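Local coordinates for protein (S)-ureidoglycine--glyoxylate transaminase (Bacillus subtilis, PDB 3ISL) that catalyses the pyridoxal-phosphate-dependent transfer of an amino group from (S)-ureidoglycine to glyoxylate, giving oxalurate and glycine in purine breakdown, at residues P19-P24 / M367-R372; T149-P154 / V324-I329; F346-A351 / V376-A381. All coordinates share one frame; numbering follows the deposited sequence.

From the N terminus, the chain passes strand 13-14 and enters residues 19-24, which wait for residues 367-372 to close contact 1, a loop spanning most of the protein. Within that span lies contact 2, where 149-154, in the small hairpin that follows strand 139-143 of the large mixed sheet, meets strand 324-328 of the C-terminal part. Contact 3 opens later, at 346-351, and shuts on helix 373-389 just beyond the second segment of contact 1, so contacts 1 and 3 cross. Contacts 1 and 2 touch through Met367 and Val324. Together the three tie the N-terminal arm, the cofactor-binding sheet and the C-terminal helices and strands to one another.

Contact 1: P19-P24 / M367-R372; sequences PVEVDP and MGYSCR
The ring of Tyr369 is overlapped on one face by Asp23 CA and Pro24 CD. Both are CH-pi contacts, the Pro24 CD atom standing 3.9 Å from the Tyr369 ring centroid. Proline suits this place because its ring offers CD to the aromatic face and can also begin helix 24-29, whose N-cap is Asp23; the Asp23 carboxylate, near the Tyr369 rim, pairs with Arg25. With CG anti to the backbone N, chi1 -171° swings the tyrosine ring out against residues 21-24. Its other face has Arg372 CD above the rim.

Glu21 runs extended past Ser370 to the guanidinium of Arg372. Glu21 OE1 takes a bond from Arg372 NH1 at 2.7 Å, met on the syn side, and a weak one from NH2; the carboxylate and guanidinium planes are turned 72° apart. A water joins Glu21 OE2 to Arg372 NH2. Arg372 NH1 also gives a bond to Tyr369 O, 2.9 Å away, so one nitrogen grips both the arm and its own turn. Closer to the backbone, Glu21 N donates almost straight to Ser370 OG at 3.2 Å, and that hydroxyl is also bonded to Ile14 O. Val20 CG1 packs on Met367 SD at 4.1 Å; the methionine lies close to Lys198, the residue to which the cofactor becomes attached, though not linked in this structure.

The chemistry thus runs from apolar packing beside the active site to a partly exposed ion pair, and the neighbouring arginine would probably keep Glu21 ionised.

Contact 2: T149-P154 / V324-I329; sequences TGRIHP and VTCVEI
Cys326 SG is the tight point of this small, buried contact: it lies 3.6 Å from Thr149 O and 3.9 Å from Gly150 CA, touching both residues. The Cys326 side chain leaves its strand toward the turn, and chi1 of -59°, SG anti to the carbonyl carbon, lays the sulfur against Thr149 O and Gly150 CA. Gly150 suits the spot twice over. Its phi is positive, 75°, and a beta carbon there would run into the sulfur. Cysteine in turn offers one compact, polarisable atom that can settle against a carbonyl oxygen and a CH2 alike. Val324, two residues back on the same strand face, adds a lighter touch, its CG1 being 4.3 Å from Gly150 CA.

The turn belongs to a beta hairpin: strands 145-146 and 151-152 pair antiparallel just after strand 139-143 of the large mixed sheet, and Gly145 and Thr147 line the pyridoxal-phosphate pocket. Strand 324-328 pairs antiparallel with strand 361-365 in the C-terminal part of this class-V aminotransferase, so the contact bridges the two regions of the fold. Backbone hydrogen bonds between Gly150 and Met321 and between Ile152 and Cys319 extend the join.

Elsewhere the fit is looser. The Arg151 chain starts off away from the strand and folds back, yet its NH2 comes no nearer to Cys326 SG than 4.4 Å, at an oblique angle. A water bridges the backbones, donating to Gly150 O and to Val324 O at 2.8 Å each. Val324 O receives a further bond from Lys320 NZ.

Contact 3: F346-A351 / V376-A381; sequences FGIEIA and VLFVLA
Residues 346-351 leave a helix through Gly347, whose positive phi turns the chain into the short strand 348-349, and Ile348 CA comes within 6.6 Å of Val379 CA on helix 373-389. Glycine suits that turn, since it adopts such a backbone angle without strain. The side chains of Ile348 and Ile350 set out toward the helix, that of Glu349 between them away.

Ile348 CD1 sits over the centre of the Phe378 ring, 3.8 Å from its centroid and 5° off the normal, a well-centred CH-pi contact. The isoleucine's extended chain (chi2 172°) carries this methyl out over the ring, while its CG2 branch drops onto Val379 CG2 at 3.8 Å. Ile350 CG2 meets the same Val379 methyl at 3.7 Å, which is thus seated between the CG2 methyls of the two isoleucines. A branched side chain suits position 348 because it divides between two neighbours, CG1 and CD1 going to Phe378 and CG2 to Val379. Phe346 closes the end: Phe378 CE1 comes to the edge of the Phe346 ring, near its plane, and stands 3.6 Å from Phe346 CD1. Phe378 reaches both partners with CG anti to its backbone N (chi1 -167°), and its side chain also touches Thr13. An alanine in place of Phe378 would remove the face under Ile348 CD1 and the partner of the Phe346 edge, and is likely to leave a gap between strand and helix.

On its other side, helix 373-389 packs through Leu380 on helices 288-308 and 398-408. The arrangement is a helix packed against a small parallel pair, the N-terminal strand 13-14 and strand 348-349, in the C-terminal part of the class-V aminotransferase.

Contact 1: P19-P24 / M367-R372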
loop_
_atom_site.group_PDB
_atom_site.type_symbol
_atom_site.label_atom_id
_atom_site.label_comp_id
_atom_site.label_asym_id
_atom_site.label_seq_id
_atom_site.Cartn_x
_atom_site.Cartn_y
_atom_site.Cartn_z
ATOM N N PRO A 19 3.080 2.409 -14.704
ATOM C CA PRO A 19 1.882 1.592 -14.618
ATOM C C PRO A 19 1.057 1.646 -15.931
ATOM O O PRO A 19 0.946 2.736 -16.543
ATOM C CB PRO A 19 1.096 2.255 -13.471
ATOM C CG PRO A 19 1.567 3.701 -13.522
ATOM C CD PRO A 19 2.992 3.627 -13.879
ATOM N N VAL A 20 0.477 0.494 -16.317
ATOM C CA VAL A 20 -0.277 0.395 -17.535
ATOM C C VAL A 20 -1.800 0.404 -17.344
ATOM O O VAL A 20 -2.301 0.537 -16.213
ATOM C CB VAL A 20 0.218 -0.839 -18.379
ATOM C CG1 VAL A 20 1.751 -0.717 -18.602
ATOM C CG2 VAL A 20 -0.122 -2.173 -17.655
ATOM N N GLU A 21 -2.548 0.266 -18.416
ATOM C CA GLU A 21 -4.013 0.379 -18.342
ATOM C C GLU A 21 -4.523 -0.860 -17.632
ATOM O O GLU A 21 -3.939 -1.960 -17.752
ATOM C CB GLU A 21 -4.611 0.392 -19.740
ATOM C CG GLU A 21 -4.418 1.611 -20.522
ATOM C CD GLU A 21 -4.661 1.369 -21.978
ATOM O OE1 GLU A 21 -5.495 0.485 -22.351
ATOM O OE2 GLU A 21 -3.995 2.062 -22.756
ATOM N N VAL A 22 -5.622 -0.701 -16.908
ATOM C CA VAL A 22 -6.287 -1.783 -16.177
ATOM C C VAL A 22 -7.445 -2.361 -16.977
ATOM O O VAL A 22 -8.296 -1.564 -17.517
ATOM C CB VAL A 22 -6.742 -1.207 -14.851
ATOM C CG1 VAL A 22 -7.544 -2.192 -14.022
ATOM C CG2 VAL A 22 -5.457 -0.839 -14.074
ATOM N N ASP A 23 -7.564 -3.700 -17.038
ATOM C CA ASP A 23 -8.761 -4.267 -17.700
ATOM C C ASP A 23 -10.040 -3.652 -17.079
ATOM O O ASP A 23 -10.127 -3.535 -15.847
ATOM C CB ASP A 23 -8.817 -5.823 -17.575
ATOM C CG ASP A 23 -9.897 -6.469 -18.498
ATOM O OD1 ASP A 23 -11.105 -6.205 -18.331
ATOM O OD2 ASP A 23 -9.571 -7.236 -19.427
ATOM N N PRO A 24 -11.034 -3.291 -17.918
ATOM C CA PRO A 24 -12.301 -2.799 -17.485
ATOM C C PRO A 24 -13.006 -3.729 -16.520
ATOM O O PRO A 24 -13.722 -3.229 -15.645
ATOM C CB PRO A 24 -13.082 -2.678 -18.805
ATOM C CG PRO A 24 -12.052 -2.207 -19.721
ATOM C CD PRO A 24 -10.955 -3.220 -19.399
ATOM N N MET A 367 2.428 -4.395 -22.104
ATOM C CA MET A 367 2.183 -5.234 -20.943
ATOM C C MET A 367 0.691 -5.364 -20.624
ATOM O O MET A 367 -0.009 -4.336 -20.578
ATOM C CB MET A 367 2.818 -4.560 -19.680
ATOM C CG MET A 367 4.386 -4.436 -19.740
ATOM S SD MET A 367 4.909 -3.364 -18.422
ATOM C CE MET A 367 6.586 -4.002 -18.130
ATOM N N GLY A 368 0.212 -6.585 -20.301
ATOM C CA GLY A 368 -1.106 -6.702 -19.786
ATOM C C GLY A 368 -2.185 -6.181 -20.725
ATOM O O GLY A 368 -2.162 -6.439 -21.947
ATOM N N TYR A 369 -3.129 -5.428 -20.175
ATOM C CA TYR A 369 -4.280 -4.963 -20.963
ATOM C C TYR A 369 -3.840 -3.977 -22.056
ATOM O O TYR A 369 -4.525 -3.824 -23.052
ATOM C CB TYR A 369 -5.299 -4.280 -20.049
ATOM C CG TYR A 369 -6.587 -3.994 -20.807
ATOM C CD1 TYR A 369 -7.453 -5.060 -21.169
ATOM C CD2 TYR A 369 -6.902 -2.714 -21.207
ATOM C CE1 TYR A 369 -8.605 -4.833 -21.883
ATOM C CE2 TYR A 369 -8.072 -2.470 -21.958
ATOM C CZ TYR A 369 -8.901 -3.541 -22.302
ATOM O OH TYR A 369 -10.071 -3.298 -23.010
ATOM N N SER A 370 -2.759 -3.225 -21.808
ATOM C CA SER A 370 -2.116 -2.343 -22.816
ATOM C C SER A 370 -1.494 -3.094 -24.022
ATOM O O SER A 370 -1.213 -2.500 -25.133
ATOM C CB SER A 370 -1.022 -1.539 -22.079
ATOM O OG SER A 370 -1.614 -0.426 -21.364
ATOM N N CYS A 371 -1.262 -4.395 -23.823
ATOM C CA CYS A 371 -0.640 -5.216 -24.850
ATOM C C CYS A 371 -1.769 -5.702 -25.767
ATOM O O CYS A 371 -2.247 -6.858 -25.641
ATOM C CB CYS A 371 0.109 -6.394 -24.209
ATOM S SG CYS A 371 0.982 -7.374 -25.417
ATOM N N ARG A 372 -2.244 -4.811 -26.646
ATOM C CA ARG A 372 -3.362 -5.186 -27.501
ATOM C C ARG A 372 -3.254 -4.481 -28.820
ATOM O O ARG A 372 -2.628 -3.418 -28.934
ATOM C CB ARG A 372 -4.742 -4.994 -26.818
ATOM C CG ARG A 372 -5.241 -3.503 -26.762
ATOM C CD ARG A 372 -6.555 -3.448 -25.906
ATOM N NE ARG A 372 -7.125 -2.101 -25.945
ATOM C CZ ARG A 372 -6.767 -1.171 -25.087
ATOM N NH1 ARG A 372 -5.873 -1.511 -24.152
ATOM N NH2 ARG A 372 -7.335 0.047 -25.097
HETATM O O HOH W 1 -6.136 2.515 -24.717
#

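Contact 2: T149-P154 / V324-I329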
loop_
_atom_site.group_PDB
_atom_site.type_symbol
_atom_site.label_atom_id
_atom_site.label_comp_id
_atom_site.label_asym_id
_atom_site.label_seq_id
_atom_site.Cartn_x
_atom_site.Cartn_y
_atom_site.Cartn_z
ATOM N N THR A 149 16.621 -1.282 -18.907
ATOM C CA THR A 149 17.502 -1.611 -20.032
ATOM C C THR A 149 16.792 -2.466 -21.095
ATOM O O THR A 149 17.264 -2.603 -22.190
ATOM C CB THR A 149 18.824 -2.268 -19.587
ATOM O OG1 THR A 149 18.625 -3.619 -19.157
ATOM C CG2 THR A 149 19.555 -1.429 -18.467
ATOM N N GLY A 150 15.624 -2.987 -20.766
ATOM C CA GLY A 150 14.869 -3.879 -21.661
ATOM C C GLY A 150 15.403 -5.300 -21.796
ATOM O O GLY A 150 15.066 -5.982 -22.770
ATOM N N ARG A 151 16.249 -5.750 -20.862
ATOM C CA ARG A 151 16.839 -7.094 -20.945
ATOM C C ARG A 151 16.177 -7.980 -19.940
ATOM O O ARG A 151 15.793 -7.515 -18.900
ATOM C CB ARG A 151 18.367 -7.094 -20.696
ATOM C CG ARG A 151 19.144 -6.240 -21.701
ATOM C CD ARG A 151 19.031 -6.802 -23.119
ATOM N NE ARG A 151 18.023 -6.233 -24.004
ATOM C CZ ARG A 151 17.928 -4.946 -24.291
ATOM N NH1 ARG A 151 18.724 -4.144 -23.648
ATOM N NH2 ARG A 151 17.053 -4.457 -25.150
ATOM N N ILE A 152 15.955 -9.223 -20.352
ATOM C CA ILE A 152 15.502 -10.291 -19.505
ATOM C C ILE A 152 16.660 -11.277 -19.347
ATOM O O ILE A 152 17.388 -11.603 -20.325
ATOM C CB ILE A 152 14.159 -10.928 -20.021
ATOM C CG1 ILE A 152 13.543 -11.848 -18.967
ATOM C CG2 ILE A 152 14.286 -11.559 -21.363
ATOM C CD1 ILE A 152 12.048 -12.328 -19.339
ATOM N N HIS A 153 16.856 -11.699 -18.104
ATOM C CA HIS A 153 17.990 -12.595 -17.701
ATOM C C HIS A 153 17.560 -14.063 -17.484
ATOM O O HIS A 153 16.569 -14.283 -16.776
ATOM C CB HIS A 153 18.593 -12.084 -16.392
ATOM C CG HIS A 153 20.028 -12.432 -16.248
ATOM N ND1 HIS A 153 21.029 -11.483 -16.267
ATOM C CD2 HIS A 153 20.644 -13.631 -16.205
ATOM C CE1 HIS A 153 22.199 -12.082 -16.194
ATOM N NE2 HIS A 153 21.993 -13.386 -16.166
ATOM N N PRO A 154 18.279 -15.067 -18.094
ATOM C CA PRO A 154 18.054 -16.477 -17.793
ATOM C C PRO A 154 18.273 -16.750 -16.300
ATOM O O PRO A 154 19.290 -16.277 -15.688
ATOM C CB PRO A 154 19.137 -17.202 -18.650
ATOM C CG PRO A 154 19.266 -16.291 -19.818
ATOM C CD PRO A 154 19.240 -14.924 -19.217
ATOM N N VAL A 324 8.983 -5.025 -23.319
ATOM C CA VAL A 324 9.468 -3.660 -23.409
ATOM C C VAL A 324 10.259 -3.642 -24.674
ATOM O O VAL A 324 10.933 -4.611 -24.991
ATOM C CB VAL A 324 10.382 -3.314 -22.177
ATOM C CG1 VAL A 324 11.071 -1.988 -22.340
ATOM C CG2 VAL A 324 9.534 -3.279 -20.872
ATOM N N THR A 325 10.211 -2.509 -25.364
ATOM C CA THR A 325 10.904 -2.332 -26.614
ATOM C C THR A 325 11.582 -0.982 -26.550
ATOM O O THR A 325 10.911 0.031 -26.324
ATOM C CB THR A 325 9.862 -2.380 -27.753
ATOM O OG1 THR A 325 9.430 -3.722 -27.809
ATOM C CG2 THR A 325 10.512 -1.990 -29.166
ATOM N N CYS A 326 12.903 -0.983 -26.647
ATOM C CA CYS A 326 13.720 0.216 -26.440
ATOM C C CYS A 326 14.068 0.752 -27.815
ATOM O O CYS A 326 14.809 0.104 -28.572
ATOM C CB CYS A 326 15.028 -0.122 -25.666
ATOM S SG CYS A 326 14.743 -0.855 -24.066
ATOM N N VAL A 327 13.535 1.932 -28.134
ATOM C CA VAL A 327 13.687 2.502 -29.457
ATOM C C VAL A 327 14.721 3.599 -29.360
ATOM O O VAL A 327 14.610 4.471 -28.498
ATOM C CB VAL A 327 12.359 3.073 -29.983
ATOM C CG1 VAL A 327 12.518 3.707 -31.424
ATOM C CG2 VAL A 327 11.254 1.998 -29.946
ATOM N N GLU A 328 15.707 3.568 -30.267
ATOM C CA GLU A 328 16.790 4.548 -30.279
ATOM C C GLU A 328 16.253 5.879 -30.785
ATOM O O GLU A 328 15.615 5.935 -31.851
ATOM C CB GLU A 328 18.019 4.041 -31.100
ATOM C CG GLU A 328 18.910 3.061 -30.289
ATOM C CD GLU A 328 20.083 2.409 -31.050
ATOM O OE1 GLU A 328 20.857 1.667 -30.375
ATOM O OE2 GLU A 328 20.241 2.632 -32.286
ATOM N N ILE A 329 16.491 6.930 -29.995
ATOM C CA ILE A 329 16.204 8.303 -30.384
ATOM C C ILE A 329 17.224 8.747 -31.438
ATOM O O ILE A 329 18.420 8.809 -31.197
ATOM C CB ILE A 329 16.201 9.274 -29.160
ATOM C CG1 ILE A 329 15.142 8.814 -28.123
ATOM C CG2 ILE A 329 15.983 10.752 -29.612
ATOM C CD1 ILE A 329 15.315 9.413 -26.710
HETATM O O HOH W 2 13.672 -4.384 -24.602
#

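Contact 3: F346-A351 / V376-A381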
loop_
_atom_site.group_PDB
_atom_site.type_symbol
_atom_site.label_atom_id
_atom_site.label_comp_id
_atom_site.label_asym_id
_atom_site.label_seq_id
_atom_site.Cartn_x
_atom_site.Cartn_y
_atom_site.Cartn_z
ATOM N N PHE A 346 -2.032 13.205 -28.534
ATOM C CA PHE A 346 -2.690 11.908 -28.681
ATOM C C PHE A 346 -3.097 11.256 -27.389
ATOM O O PHE A 346 -3.801 10.261 -27.416
ATOM C CB PHE A 346 -1.818 10.969 -29.482
ATOM C CG PHE A 346 -1.474 11.475 -30.870
ATOM C CD1 PHE A 346 -2.044 10.865 -32.000
ATOM C CD2 PHE A 346 -0.523 12.488 -31.068
ATOM C CE1 PHE A 346 -1.750 11.301 -33.297
ATOM C CE2 PHE A 346 -0.219 12.903 -32.375
ATOM C CZ PHE A 346 -0.832 12.286 -33.492
ATOM N N GLY A 347 -2.694 11.796 -26.243
ATOM C CA GLY A 347 -2.998 11.113 -24.990
ATOM C C GLY A 347 -2.211 9.804 -24.901
ATOM O O GLY A 347 -2.546 8.930 -24.098
ATOM N N ILE A 348 -1.199 9.641 -25.753
ATOM C CA ILE A 348 -0.388 8.404 -25.752
ATOM C C ILE A 348 0.812 8.525 -24.833
ATOM O O ILE A 348 1.542 9.513 -24.917
ATOM C CB ILE A 348 0.158 8.110 -27.171
ATOM C CG1 ILE A 348 -1.011 7.705 -28.087
ATOM C CG2 ILE A 348 1.271 7.033 -27.118
ATOM C CD1 ILE A 348 -0.534 7.582 -29.621
ATOM N N GLU A 349 1.031 7.542 -23.958
ATOM C CA GLU A 349 2.167 7.659 -23.025
ATOM C C GLU A 349 3.217 6.616 -23.312
ATOM O O GLU A 349 2.902 5.445 -23.315
ATOM C CB GLU A 349 1.722 7.521 -21.542
ATOM C CG GLU A 349 2.745 8.199 -20.616
ATOM C CD GLU A 349 2.611 7.741 -19.139
ATOM O OE1 GLU A 349 1.710 6.947 -18.857
ATOM O OE2 GLU A 349 3.391 8.188 -18.274
ATOM N N ILE A 350 4.439 7.073 -23.582
ATOM C CA ILE A 350 5.659 6.237 -23.641
ATOM C C ILE A 350 6.667 6.771 -22.624
ATOM O O ILE A 350 6.540 7.880 -22.134
ATOM C CB ILE A 350 6.313 6.136 -25.080
ATOM C CG1 ILE A 350 6.946 7.480 -25.495
ATOM C CG2 ILE A 350 5.260 5.520 -26.089
ATOM C CD1 ILE A 350 7.604 7.495 -27.001
ATOM N N ALA A 351 7.661 5.961 -22.314
ATOM C CA ALA A 351 8.620 6.292 -21.256
ATOM C C ALA A 351 9.909 6.864 -21.831
ATOM O O ALA A 351 10.375 6.417 -22.877
ATOM C CB ALA A 351 8.878 5.048 -20.423
ATOM N N VAL A 376 -1.139 -1.021 -29.937
ATOM C CA VAL A 376 0.039 -1.147 -30.748
ATOM C C VAL A 376 -0.107 -0.328 -32.029
ATOM O O VAL A 376 0.770 0.399 -32.411
ATOM C CB VAL A 376 0.335 -2.618 -31.065
ATOM C CG1 VAL A 376 1.273 -2.677 -32.244
ATOM C CG2 VAL A 376 1.007 -3.248 -29.836
ATOM N N LEU A 377 -1.250 -0.416 -32.690
ATOM C CA LEU A 377 -1.493 0.435 -33.872
ATOM C C LEU A 377 -1.474 1.948 -33.546
ATOM O O LEU A 377 -0.868 2.739 -34.280
ATOM C CB LEU A 377 -2.829 0.039 -34.522
ATOM C CG LEU A 377 -2.939 -1.035 -35.618
ATOM C CD1 LEU A 377 -1.691 -1.751 -36.086
ATOM C CD2 LEU A 377 -4.140 -1.967 -35.537
ATOM N N PHE A 378 -2.119 2.366 -32.461
ATOM C CA PHE A 378 -2.192 3.805 -32.161
ATOM C C PHE A 378 -0.845 4.381 -31.755
ATOM O O PHE A 378 -0.525 5.526 -32.100
ATOM C CB PHE A 378 -3.260 4.053 -31.080
ATOM C CG PHE A 378 -3.675 5.529 -30.874
ATOM C CD1 PHE A 378 -3.606 6.492 -31.894
ATOM C CD2 PHE A 378 -4.218 5.936 -29.622
ATOM C CE1 PHE A 378 -4.039 7.835 -31.640
ATOM C CE2 PHE A 378 -4.657 7.276 -29.393
ATOM C CZ PHE A 378 -4.557 8.198 -30.398
ATOM N N VAL A 379 -0.048 3.616 -31.018
ATOM C CA VAL A 379 1.227 4.135 -30.579
ATOM C C VAL A 379 2.146 4.344 -31.800
ATOM O O VAL A 379 2.929 5.327 -31.851
ATOM C CB VAL A 379 1.900 3.260 -29.468
ATOM C CG1 VAL A 379 2.529 1.999 -30.099
ATOM C CG2 VAL A 379 2.989 4.093 -28.708
ATOM N N LEU A 380 2.056 3.452 -32.795
ATOM C CA LEU A 380 2.901 3.627 -34.025
ATOM C C LEU A 380 2.373 4.819 -34.834
ATOM O O LEU A 380 3.160 5.617 -35.375
ATOM C CB LEU A 380 2.924 2.380 -34.914
ATOM C CG LEU A 380 3.531 1.123 -34.290
ATOM C CD1 LEU A 380 3.033 -0.066 -35.067
ATOM C CD2 LEU A 380 5.054 1.224 -34.361
ATOM N N ALA A 381 1.054 4.945 -34.925
ATOM C CA ALA A 381 0.497 6.070 -35.693
ATOM C C ALA A 381 0.901 7.406 -35.030
ATOM O O ALA A 381 1.380 8.284 -35.690
ATOM C CB ALA A 381 -0.988 5.955 -35.804
#